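Local coordinates for TIR protein (Paracoccus denitrificans PD1222, PDB 3H16) that belongs to the TIR domain family and folds as a parallel beta sheet flanked by helices, at residues D22-H27 with G72-G77. Sequence-based numbering, arbitrary orientation.
Sequences DIFISH and GSSRFG
Asp22 meets Arg75 beside the paired parallel strands 21-28 and 74-81, and its backbone and side chain both take part. Its carbonyl O accepts a nearly straight bond from Phe76 N (2.8 Å, 163° at the hydrogen) and a weak one from Arg75 N. With chi3 at 59° the arginine chain bends, bringing NH1 to Asp22 OD1 at 2.9 Å; this salt bridge lies at the guanidinium edge, tilted from its plane, and the arginine is poorly ordered. A carboxylate suits this place, one oxygen facing Arg75 and the other, OD2, the backbone N of Glu49. The pairing joins two strands inside the five-stranded parallel sheet of the TIR domain, order 2-1-3-4-5. Two residues on, Phe24 N donates to Phe76 O at 3.3 Å, in the carbonyl plane. The Phe24 ring, its CG set between backbone N and carbonyl carbon (chi1 70°), lies over the adjoining strand, where Gly77 CA makes a CH-pi contact 3.6 Å from the ring centroid. Gly77, with no side chain, lets the ring settle over its CA. Ser74 OG, 3.6 Å from Phe24 CD1, is a small buried hydroxyl able both to accept from Trp51 NE1 and to donate to Gly70 O.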
loop_
_atom_site.group_PDB
_atom_site.type_symbol
_atom_site.label_atom_id
_atom_site.label_comp_id
_atom_site.label_asym_id
_atom_site.label_seq_id
_atom_site.Cartn_x
_atom_site.Cartn_y
_atom_site.Cartn_z
ATOM N N ASP B 22 -0.377 18.659 7.229
ATOM C CA ASP B 22 -0.751 17.295 6.911
ATOM C C ASP B 22 0.455 16.606 6.298
ATOM O O ASP B 22 0.796 15.472 6.652
ATOM C CB ASP B 22 -1.903 17.251 5.900
ATOM C CG ASP B 22 -3.252 17.657 6.499
ATOM O OD1 ASP B 22 -3.710 17.025 7.479
ATOM O OD2 ASP B 22 -3.866 18.605 5.965
ATOM N N ILE B 23 1.125 17.328 5.406
ATOM C CA ILE B 23 2.247 16.783 4.670
ATOM C C ILE B 23 3.389 17.741 4.410
ATOM O O ILE B 23 3.170 18.904 4.048
ATOM C CB ILE B 23 1.772 16.311 3.279
ATOM C CG1 ILE B 23 0.662 15.269 3.430
ATOM C CG2 ILE B 23 2.946 15.773 2.469
ATOM C CD1 ILE B 23 0.104 14.783 2.122
ATOM N N PHE B 24 4.613 17.251 4.588
ATOM C CA PHE B 24 5.790 18.047 4.261
ATOM C C PHE B 24 6.441 17.255 3.135
ATOM O O PHE B 24 6.377 16.031 3.139
ATOM C CB PHE B 24 6.743 18.198 5.449
ATOM C CG PHE B 24 7.465 16.943 5.833
ATOM C CD1 PHE B 24 6.930 16.079 6.779
ATOM C CD2 PHE B 24 8.730 16.673 5.321
ATOM C CE1 PHE B 24 7.647 14.969 7.226
ATOM C CE2 PHE B 24 9.458 15.562 5.760
ATOM C CZ PHE B 24 8.917 14.709 6.719
ATOM N N ILE B 25 7.031 17.942 2.160
ATOM C CA ILE B 25 7.662 17.263 1.021
ATOM C C ILE B 25 9.189 17.396 0.945
ATOM O O ILE B 25 9.706 18.416 0.477
ATOM C CB ILE B 25 7.095 17.781 -0.317
ATOM C CG1 ILE B 25 5.573 17.757 -0.290
ATOM C CG2 ILE B 25 7.606 16.923 -1.458
ATOM C CD1 ILE B 25 4.935 18.257 -1.565
ATOM N N SER B 26 9.901 16.366 1.398
ATOM C CA SER B 26 11.365 16.353 1.354
ATOM C C SER B 26 11.781 16.182 -0.112
ATOM O O SER B 26 11.241 15.327 -0.824
ATOM C CB SER B 26 11.906 15.191 2.188
ATOM O OG SER B 26 13.322 15.186 2.205
ATOM N N HIS B 27 12.741 16.980 -0.565
ATOM C CA HIS B 27 13.167 16.919 -1.955
ATOM C C HIS B 27 14.490 17.644 -2.161
ATOM O O HIS B 27 14.875 18.498 -1.353
ATOM C CB HIS B 27 12.127 17.608 -2.835
ATOM C CG HIS B 27 12.009 19.082 -2.574
ATOM N ND1 HIS B 27 11.348 19.594 -1.477
ATOM C CD2 HIS B 27 12.534 20.147 -3.226
ATOM C CE1 HIS B 27 11.471 20.909 -1.467
ATOM N NE2 HIS B 27 12.186 21.269 -2.518
ATOM N N GLY B 72 7.806 16.527 13.074
ATOM C CA GLY B 72 7.429 17.139 14.335
ATOM C C GLY B 72 6.192 18.018 14.261
ATOM O O GLY B 72 5.570 18.300 15.285
ATOM N N SER B 73 5.825 18.447 13.055
ATOM C CA SER B 73 4.661 19.313 12.871
ATOM C C SER B 73 3.715 18.815 11.776
ATOM O O SER B 73 2.687 19.438 11.514
ATOM C CB SER B 73 5.119 20.728 12.511
ATOM O OG SER B 73 6.220 21.124 13.307
ATOM N N SER B 74 4.061 17.704 11.134
ATOM C CA SER B 74 3.234 17.162 10.065
ATOM C C SER B 74 2.745 15.778 10.418
ATOM O O SER B 74 3.301 15.115 11.292
ATOM C CB SER B 74 4.025 17.083 8.757
ATOM O OG SER B 74 4.678 18.307 8.464
ATOM N N ARG B 75 1.703 15.345 9.722
ATOM C CA ARG B 75 1.125 14.029 9.939
ATOM C C ARG B 75 1.922 13.002 9.152
ATOM O O ARG B 75 2.294 11.953 9.670
ATOM C CB ARG B 75 -0.333 14.036 9.481
ATOM C CG ARG B 75 -1.175 15.047 10.239
ATOM C CD ARG B 75 -2.552 15.210 9.636
ATOM N NE ARG B 75 -3.287 13.955 9.611
ATOM C CZ ARG B 75 -4.529 13.838 9.167
ATOM N NH1 ARG B 75 -5.171 14.908 8.716
ATOM N NH2 ARG B 75 -5.124 12.655 9.168
ATOM N N PHE B 76 2.176 13.315 7.888
ATOM C CA PHE B 76 2.944 12.434 7.023
ATOM C C PHE B 76 3.976 13.265 6.276
ATOM O O PHE B 76 3.875 14.494 6.189
ATOM C CB PHE B 76 2.039 11.727 6.003
ATOM C CG PHE B 76 1.017 10.817 6.618
ATOM C CD1 PHE B 76 1.403 9.628 7.241
ATOM C CD2 PHE B 76 -0.342 11.144 6.572
ATOM C CE1 PHE B 76 0.447 8.767 7.813
ATOM C CE2 PHE B 76 -1.304 10.297 7.139
ATOM C CZ PHE B 76 -0.908 9.105 7.762
ATOM N N GLY B 77 4.977 12.582 5.745
ATOM C CA GLY B 77 5.998 13.257 4.984
ATOM C C GLY B 77 6.116 12.516 3.678
ATOM O O GLY B 77 5.791 11.330 3.605
#